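Local coordinates for protein putative phosphosugar isomerase (Silicibacter pomeroyi DSS-3, PDB 3FJ1) that probably binds phosphorylated sugars through its two SIS domains and may act as a sugar isomerase or aminotransferase, its exact reaction being unestablished, at residues D106-A109 with M110-A114; T48-G52 with S53-V57. All blocks are in the same frame, centred on the assembly; numbering follows the deposited sequence. Where two conformers were deposited one is given.

Contact 1: residues D106-A109 with M110-A114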
ATOM      1  N   ASP A 106     -16.445  -6.409  -5.507  1.00 13.52           N
ATOM      2  CA  ASP A 106     -15.043  -6.617  -5.848  1.00 13.37           C
ATOM      3  C   ASP A 106     -14.366  -7.671  -4.972  1.00 12.42           C
ATOM      4  O   ASP A 106     -13.656  -8.531  -5.472  1.00 11.10           O
ATOM      5  CB  ASP A 106     -14.263  -5.304  -5.775  1.00 14.61           C
ATOM      6  CG  ASP A 106     -14.546  -4.385  -6.947  1.00 15.97           C
ATOM      7  OD1 ASP A 106     -15.342  -4.747  -7.849  1.00 17.57           O
ATOM      8  OD2 ASP A 106     -13.974  -3.279  -6.938  1.00 17.66           O
ATOM      9  N   ILE A 107     -14.586  -7.592  -3.664  1.00 10.97           N
ATOM     10  CA  ILE A 107     -13.999  -8.561  -2.725  1.00 11.04           C
ATOM     11  C   ILE A 107     -14.562  -9.975  -2.981  1.00 10.81           C
ATOM     12  O   ILE A 107     -13.827 -10.957  -2.962  1.00 10.63           O
ATOM     13  CB  ILE A 107     -14.185  -8.086  -1.261  1.00 11.29           C
ATOM     14  CG1 ILE A 107     -13.542  -6.700  -1.052  1.00 10.66           C
ATOM     15  CG2 ILE A 107     -13.671  -9.103  -0.250  1.00 10.73           C
ATOM     16  CD1 ILE A 107     -12.084  -6.574  -1.445  1.00 12.11           C
ATOM     17  N   VAL A 108     -15.854 -10.050  -3.262  1.00 10.44           N
ATOM     18  CA  VAL A 108     -16.522 -11.309  -3.573  1.00 10.27           C
ATOM     19  C   VAL A 108     -15.961 -11.888  -4.877  1.00  9.74           C
ATOM     20  O   VAL A 108     -15.653 -13.092  -4.950  1.00  9.77           O
ATOM     21  CB  VAL A 108     -18.070 -11.112  -3.635  1.00 10.13           C
ATOM     22  CG1 VAL A 108     -18.772 -12.361  -4.154  1.00 11.00           C
ATOM     23  CG2 VAL A 108     -18.623 -10.756  -2.245  1.00  9.97           C
ATOM     24  N   ALA A 109     -15.776 -11.035  -5.893  1.00 10.94           N
ATOM     25  CA  ALA A 109     -15.271 -11.474  -7.195  1.00 10.49           C
ATOM     26  C   ALA A 109     -13.846 -12.013  -7.127  1.00 10.57           C
ATOM     27  O   ALA A 109     -13.544 -13.022  -7.744  1.00 10.63           O
ATOM     28  CB  ALA A 109     -15.356 -10.370  -8.234  1.00 10.64           C
HETATM   29  N   MSE A 110     -12.980 -11.314  -6.403  1.00 10.75           N
HETATM   30  CA  MSE A 110     -11.601 -11.709  -6.282  1.00 10.31           C
HETATM   31  C   MSE A 110     -11.512 -13.023  -5.498  1.00 10.16           C
HETATM   32  O   MSE A 110     -10.761 -13.948  -5.885  1.00  9.88           O
HETATM   33  CB  MSE A 110     -10.804 -10.582  -5.641  1.00 11.39           C
HETATM   34  CG  MSE A 110      -9.322 -10.797  -5.590  1.00 11.91           C
HETATM   35 SE   MSE A 110      -8.379 -10.777  -7.324  1.00 16.49          SE
HETATM   36  CE  MSE A 110      -8.454 -12.683  -7.428  1.00  7.23           C
ATOM     37  N   THR A 111     -12.289 -13.117  -4.431  1.00 10.08           N
ATOM     38  CA  THR A 111     -12.317 -14.330  -3.619  1.00 10.20           C
ATOM     39  C   THR A 111     -12.885 -15.517  -4.407  1.00 10.19           C
ATOM     40  O   THR A 111     -12.330 -16.608  -4.347  1.00  9.45           O
ATOM     41  CB  THR A 111     -13.055 -14.124  -2.291  1.00 10.64           C
ATOM     42  OG1 THR A 111     -12.520 -12.975  -1.621  1.00 10.63           O
ATOM     43  CG2 THR A 111     -12.928 -15.375  -1.415  1.00 10.73           C
ATOM     44  N   ARG A 112     -13.916 -15.267  -5.208  1.00 10.62           N
ATOM     45  CA  ARG A 112     -14.503 -16.300  -6.056  0.50 10.68           C
ATOM     46  C   ARG A 112     -13.486 -16.803  -7.088  1.00 10.79           C
ATOM     47  O   ARG A 112     -13.311 -18.016  -7.274  1.00 10.16           O
ATOM     48  CB  ARG A 112     -15.767 -15.776  -6.770  0.50 11.02           C
ATOM     49  CG  ARG A 112     -16.413 -16.803  -7.702  0.50 11.08           C
ATOM     50  CD  ARG A 112     -17.741 -16.322  -8.306  0.50 11.45           C
ATOM     51  NE  ARG A 112     -17.563 -15.186  -9.221  0.50 11.47           N
ATOM     52  CZ  ARG A 112     -18.013 -13.942  -9.021  0.50 12.31           C
ATOM     53  NH1 ARG A 112     -18.713 -13.619  -7.931  0.50 12.33           N
ATOM     54  NH2 ARG A 112     -17.759 -12.994  -9.936  0.50 12.21           N
ATOM     55  N   ASN A 113     -12.813 -15.870  -7.748  1.00 10.11           N
ATOM     56  CA  ASN A 113     -11.811 -16.194  -8.765  1.00 10.47           C
ATOM     57  C   ASN A 113     -10.629 -16.938  -8.173  1.00 10.04           C
ATOM     58  O   ASN A 113     -10.066 -17.857  -8.801  1.00 10.48           O
ATOM     59  CB  ASN A 113     -11.326 -14.929  -9.513  1.00 10.27           C
ATOM     60  CG  ASN A 113     -12.284 -14.509 -10.650  1.00 10.80           C
ATOM     61  OD1 ASN A 113     -13.461 -14.933 -10.686  1.00  9.97           O
ATOM     62  ND2 ASN A 113     -11.797 -13.656 -11.564  1.00  9.65           N
ATOM     63  N   ALA A 114     -10.219 -16.509  -6.988  1.00 10.45           N
ATOM     64  CA  ALA A 114      -9.108 -17.177  -6.293  1.00 10.51           C
ATOM     65  C   ALA A 114      -9.404 -18.683  -6.135  1.00 11.27           C
ATOM     66  O   ALA A 114      -8.529 -19.507  -6.399  1.00 11.69           O
ATOM     67  CB  ALA A 114      -8.860 -16.529  -4.950  1.00 10.70           C
TER
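Thr-111 folds its hydroxyl back onto the turn before it: Thr-111 OG1 donates to Ile-107 O at 2.8 Å, and Thr-111 N gives the same oxygen the ordinary helical bond at 3.0 Å. The two donors come from opposite faces of the carbonyl plane, so one acceptor is gripped twice. OG1 can do this because it lies beside its own backbone N (chi1 -52°), while CG2 takes the place anti to it. A valine here has no hydroxyl, and the Ile-107 carbonyl, without its side-chain donor, would probably be held less firmly. One residue on, in one of its two conformers, Arg-112 turns back over Ala-109, whose CA sits 3.8 Å above the guanidinium plane, toward its rim. In that conformer Arg-112 NH2 passes 3.9 Å from Ala-109 CB. These turns belong to helix 105-116, which links parallel strands 93-99 and 120-125 as a beta-alpha-beta crossover of the first SIS domain. Around it, Leu-132 of helix 131-134 touches Ile-107 and Thr-111, and Ala-81 of helix 79-82 meets the side chains of Met-110, a selenomethionine, and Asn-113. Asn-113 ND2 is held by Asp-85. Near the start of the helix, Asp-106 OD2 forms a salt bridge with Arg-213 of the second subunit.

Contact 2: residues T48-G52 with S53-V57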
ATOM      1  N   THR A  48      -4.081 -12.183   0.007  1.00  8.88           N
ATOM      2  CA  THR A  48      -5.102 -11.488   0.782  1.00  8.71           C
ATOM      3  C   THR A  48      -5.991 -10.674  -0.169  1.00  7.80           C
ATOM      4  O   THR A  48      -5.547 -10.210  -1.225  1.00  8.01           O
ATOM      5  CB  THR A  48      -4.556 -10.574   1.899  1.00  8.40           C
ATOM      6  OG1 THR A  48      -3.736  -9.554   1.313  1.00  9.13           O
ATOM      7  CG2 THR A  48      -3.750 -11.393   2.980  1.00  8.59           C
ATOM      8  N   VAL A  49      -7.251 -10.534   0.231  1.00  9.10           N
ATOM      9  CA  VAL A  49      -8.275  -9.814  -0.515  1.00  8.78           C
ATOM     10  C   VAL A  49      -9.059  -8.940   0.488  1.00  8.84           C
ATOM     11  O   VAL A  49      -9.721  -9.449   1.402  1.00  8.23           O
ATOM     12  CB  VAL A  49      -9.272 -10.746  -1.250  1.00  8.97           C
ATOM     13  CG1 VAL A  49     -10.286  -9.936  -2.081  1.00  7.31           C
ATOM     14  CG2 VAL A  49      -8.504 -11.744  -2.128  1.00  8.72           C
ATOM     15  N   ALA A  50      -9.000  -7.629   0.298  1.00  8.44           N
ATOM     16  CA  ALA A  50      -9.624  -6.708   1.223  1.00  8.59           C
ATOM     17  C   ALA A  50      -9.570  -5.261   0.691  1.00  9.63           C
ATOM     18  O   ALA A  50      -8.798  -4.934  -0.230  1.00  9.30           O
ATOM     19  CB  ALA A  50      -8.908  -6.773   2.614  1.00  8.64           C
ATOM     20  N   ARG A  51     -10.361  -4.400   1.322  1.00 10.80           N
ATOM     21  CA  ARG A  51     -10.335  -2.957   1.045  1.00 11.65           C
ATOM     22  C   ARG A  51     -10.530  -2.186   2.344  1.00 10.92           C
ATOM     23  O   ARG A  51     -10.967  -2.749   3.336  1.00  9.35           O
ATOM     24  CB  ARG A  51     -11.437  -2.571   0.059  1.00 14.05           C
ATOM     25  CG  ARG A  51     -12.792  -3.031   0.484  1.00 16.20           C
ATOM     26  CD  ARG A  51     -13.799  -2.829  -0.602  1.00 18.89           C
ATOM     27  NE  ARG A  51     -14.228  -1.447  -0.704  1.00 20.07           N
ATOM     28  CZ  ARG A  51     -15.148  -0.892   0.085  1.00 22.20           C
ATOM     29  NH1 ARG A  51     -15.754  -1.606   1.032  1.00 23.16           N
ATOM     30  NH2 ARG A  51     -15.509   0.383  -0.086  1.00 22.39           N
ATOM     31  N   GLY A  52     -10.193  -0.900   2.318  1.00 10.51           N
ATOM     32  CA  GLY A  52     -10.367  -0.052   3.496  1.00 10.02           C
ATOM     33  C   GLY A  52      -9.623  -0.529   4.725  1.00  9.60           C
ATOM     34  O   GLY A  52      -8.485  -0.986   4.649  1.00  9.41           O
ATOM     35  N   SER A  53     -10.264  -0.402   5.877  1.00  9.65           N
ATOM     36  CA  SER A  53      -9.660  -0.801   7.131  1.00  9.26           C
ATOM     37  C   SER A  53      -9.317  -2.295   7.139  1.00  8.62           C
ATOM     38  O   SER A  53      -8.325  -2.697   7.758  1.00  8.51           O
ATOM     39  CB  SER A  53     -10.604  -0.448   8.283  1.00  9.35           C
ATOM     40  OG  SER A  53     -10.049  -0.765   9.538  1.00  9.07           O
ATOM     41  N   SER A  54     -10.138  -3.111   6.476  1.00  8.66           N
ATOM     42  CA  SER A  54      -9.863  -4.551   6.337  1.00  9.44           C
ATOM     43  C   SER A  54      -8.522  -4.817   5.681  1.00  8.56           C
ATOM     44  O   SER A  54      -7.875  -5.803   5.994  1.00  9.92           O
ATOM     45  CB  SER A  54     -10.976  -5.303   5.614  1.00  9.38           C
ATOM     46  OG  SER A  54     -12.167  -5.327   6.379  1.00  8.69           O
ATOM     47  N   ASP A  55      -8.065  -3.942   4.799  1.00  8.51           N
ATOM     48  CA  ASP A  55      -6.744  -4.143   4.197  1.00  9.05           C
ATOM     49  C   ASP A  55      -5.585  -3.869   5.179  1.00  8.38           C
ATOM     50  O   ASP A  55      -4.521  -4.428   5.035  1.00  7.67           O
ATOM     51  CB  ASP A  55      -6.606  -3.331   2.916  1.00  9.62           C
ATOM     52  CG  ASP A  55      -5.689  -3.988   1.901  1.00 10.96           C
ATOM     53  OD1 ASP A  55      -5.346  -5.188   2.027  1.00 11.52           O
ATOM     54  OD2 ASP A  55      -5.327  -3.281   0.949  1.00 12.43           O
ATOM     55  N   HIS A  56      -5.812  -3.012   6.182  1.00  8.52           N
ATOM     56  CA  HIS A  56      -4.819  -2.770   7.241  1.00  8.41           C
ATOM     57  C   HIS A  56      -4.739  -4.023   8.122  1.00  7.83           C
ATOM     58  O   HIS A  56      -3.662  -4.403   8.592  1.00  8.90           O
ATOM     59  CB  HIS A  56      -5.133  -1.510   8.033  1.00  8.27           C
ATOM     60  CG  HIS A  56      -5.199  -0.279   7.171  1.00  9.15           C
ATOM     61  ND1 HIS A  56      -4.310  -0.058   6.135  1.00  8.99           N
ATOM     62  CD2 HIS A  56      -6.010   0.806   7.210  1.00  9.34           C
ATOM     63  CE1 HIS A  56      -4.613   1.084   5.543  1.00 10.19           C
ATOM     64  NE2 HIS A  56      -5.604   1.655   6.207  1.00  9.39           N
ATOM     65  N   VAL A  57      -5.878  -4.697   8.303  1.00  8.63           N
ATOM     66  CA  VAL A  57      -5.888  -5.983   8.967  1.00  7.50           C
ATOM     67  C   VAL A  57      -5.019  -6.952   8.182  1.00  8.29           C
ATOM     68  O   VAL A  57      -4.215  -7.693   8.733  1.00  7.94           O
ATOM     69  CB  VAL A  57      -7.294  -6.538   9.138  1.00  8.25           C
ATOM     70  CG1 VAL A  57      -7.187  -7.967   9.756  1.00  7.67           C
ATOM     71  CG2 VAL A  57      -8.142  -5.578  10.007  1.00  6.70           C
TER
HETATM   72  O   HOH W   1      -5.061  -7.245   0.351  1.00  9.62           O
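Ser-53 and Ser-54 open the helix just after Gly-52, and Ser-54 CB packs back on the loop, 3.4 Å from Arg-51 O. The positive phi of Gly-52 (58°) turns the chain toward the helix; a beta carbon there would clash with Ser-53 N. Ser-53 OG is hydrogen-bonded to Glu-222 and Lys-226 of helix 217-231. Ser-54 CB also lies 3.9 Å from Ala-50 CB. Asp-55 meets the loop with both its backbone N and its carboxylate. Asp-55 N donates to Gly-52 O at 3.0 Å, approaching well above the carbonyl plane, and makes a weak, longer bond to Arg-51 O. Asp-55 OD1 reaches back to within 3.9 Å of Ala-50 CB. It also accepts from a water that is hydrogen-bonded in turn to Thr-48 OG1, bridging strand and first helical turn. His-56 sets one ring face, near its rim, over Gly-52 O. This is the strand-to-helix turn of a parallel alpha/beta fold, with strand 45-49 between strands 73-75 and 93-99. Arg-51 NE forms a salt bridge with Glu-242 of the second subunit, while Ser-53 and His-56 touch Phe-156 of helix 153-171 and Leu-225 of helix 217-231.

How the contacts relate
From the N terminus, contact 2 comes first: residues 48-57 close a tight local turn where strand 45-49 gives way to helix 53-69. The chain then runs through strand 73-75 and strand 93-99 before entering helix 105-116, where contact 1 (residues 106-114) closes successive helical turns. The two lie in series, neither enclosing nor crossing the other, with centres about 13 Å apart. They nonetheless touch: Ile-107 CD1 packs 3.5 Å from Ala-50 C, and Met-110 CB lies 3.7 Å from Val-49 CG1. Helix 105-116 is thereby tied to strand 45-49, joining two beta-alpha-beta units of one SIS domain. Toward the second subunit, contact 1 offers an acid, Asp-106, and contact 2 a base, Arg-51.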